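Local coordinates for uncharacterized protein VP1736 (Vibrio parahaemolyticus, PDB 3LXQ) that is of unknown function but belongs to the sulfatase family, within the alkaline phosphatase clan of proteins, at residues H268-R271 against N272-V275. Numbering follows the deposited sequence.
Sequences HMTR and NNAV
Thr270 caps the start of helix 271-289: its OG1 accepts the backbone N-H of Asn273 at 3.1 Å and an almost straight 167°. A chi1 of 74° sets the hydroxyl between the residue's own N and carbonyl carbon, which brings OG1 to that N-H. A short side chain with an acceptor oxygen close to the backbone suits this place, since an amide in the first turn has no earlier helical carbonyl to bond. OG1 also has a weak hydrogen bond to Asp265. Regular helical bonding follows at once. Thr270 O receives Ala274 N at 3.0 Å, with the donor tilted 27° from the carbonyl plane, and Arg271 O receives Val275 N at 2.9 Å.

The side chain of Asn273 crosses that of Thr270 obliquely, ND2 lying 3.2 Å from Thr270 OG1 at an angle too poor for a bond. Asparagine offers both a donor and an acceptor here, and its OD1 accepts the backbone N-H groups of Tyr264 and Asp265, tying the helix start to the preceding loop. Ala274 CB, 3.4 Å from Thr270 O, and Val275 CG2, 3.5 Å from Arg271 O, flank the carbonyls that their own N-H groups bond. The OG1 to Asn273 N bond makes Thr270 a helix N-cap, where the loop after strand 241-246 enters helix 271-289.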
loop_
_atom_site.group_PDB
_atom_site.type_symbol
_atom_site.label_atom_id
_atom_site.label_comp_id
_atom_site.label_asym_id
_atom_site.label_seq_id
_atom_site.Cartn_x
_atom_site.Cartn_y
_atom_site.Cartn_z
ATOM N N HIS A 268 -9.493 27.684 -6.686
ATOM C CA HIS A 268 -9.864 26.420 -7.339
ATOM C C HIS A 268 -8.751 25.355 -7.309
ATOM O O HIS A 268 -9.027 24.181 -7.077
ATOM C CB HIS A 268 -10.323 26.663 -8.781
ATOM C CG HIS A 268 -10.600 25.407 -9.553
ATOM N ND1 HIS A 268 -9.675 24.834 -10.397
ATOM C CD2 HIS A 268 -11.698 24.616 -9.610
ATOM C CE1 HIS A 268 -10.189 23.743 -10.938
ATOM N NE2 HIS A 268 -11.419 23.593 -10.485
HETATM N N MSE A 269 -7.509 25.769 -7.547
HETATM C CA MSE A 269 -6.389 24.836 -7.658
HETATM C C MSE A 269 -5.603 24.764 -6.356
HETATM O O MSE A 269 -4.594 25.456 -6.192
HETATM C CB MSE A 269 -5.470 25.222 -8.828
HETATM C CG MSE A 269 -6.045 24.914 -10.205
HETATM SE SE MSE A 269 -4.920 25.449 -11.713
HETATM C CE MSE A 269 -6.180 25.044 -13.158
ATOM N N THR A 270 -6.086 23.933 -5.429
ATOM C CA THR A 270 -5.395 23.647 -4.163
ATOM C C THR A 270 -5.328 22.141 -3.922
ATOM O O THR A 270 -6.035 21.366 -4.580
ATOM C CB THR A 270 -6.101 24.262 -2.925
ATOM O OG1 THR A 270 -7.289 23.515 -2.636
ATOM C CG2 THR A 270 -6.433 25.751 -3.131
ATOM N N ARG A 271 -4.494 21.740 -2.964
ATOM C CA ARG A 271 -4.407 20.342 -2.567
ATOM C C ARG A 271 -5.727 19.857 -1.980
ATOM O O ARG A 271 -6.255 18.832 -2.414
ATOM C CB ARG A 271 -3.248 20.091 -1.588
ATOM C CG ARG A 271 -3.050 18.605 -1.310
ATOM C CD ARG A 271 -1.741 18.289 -0.614
ATOM N NE ARG A 271 -0.582 18.215 -1.500
ATOM C CZ ARG A 271 -0.299 17.199 -2.320
ATOM N NH1 ARG A 271 -1.118 16.167 -2.436
ATOM N NH2 ARG A 271 0.797 17.231 -3.060
ATOM N N ASN A 272 -6.267 20.604 -1.019
ATOM C CA ASN A 272 -7.532 20.222 -0.381
ATOM C C ASN A 272 -8.612 19.928 -1.407
ATOM O O ASN A 272 -9.258 18.878 -1.351
ATOM C CB ASN A 272 -8.017 21.288 0.603
ATOM C CG ASN A 272 -7.109 21.442 1.824
ATOM O OD1 ASN A 272 -7.112 22.491 2.476
ATOM N ND2 ASN A 272 -6.335 20.412 2.136
ATOM N N ASN A 273 -8.779 20.844 -2.359
ATOM C CA ASN A 273 -9.806 20.714 -3.396
ATOM C C ASN A 273 -9.552 19.548 -4.349
ATOM O O ASN A 273 -10.489 18.845 -4.735
ATOM C CB ASN A 273 -9.953 22.022 -4.184
ATOM C CG ASN A 273 -10.564 23.143 -3.360
ATOM O OD1 ASN A 273 -11.395 22.911 -2.485
ATOM N ND2 ASN A 273 -10.166 24.374 -3.656
ATOM N N ALA A 274 -8.286 19.344 -4.720
ATOM C CA ALA A 274 -7.897 18.187 -5.539
ATOM C C ALA A 274 -8.222 16.858 -4.845
ATOM O O ALA A 274 -8.702 15.914 -5.493
ATOM C CB ALA A 274 -6.434 18.259 -5.916
ATOM N N VAL A 275 -7.963 16.790 -3.536
ATOM C CA VAL A 275 -8.387 15.636 -2.731
ATOM C C VAL A 275 -9.915 15.489 -2.800
ATOM O O VAL A 275 -10.426 14.411 -3.113
ATOM C CB VAL A 275 -7.896 15.728 -1.258
ATOM C CG1 VAL A 275 -8.590 14.680 -0.371
ATOM C CG2 VAL A 275 -6.371 15.574 -1.178
#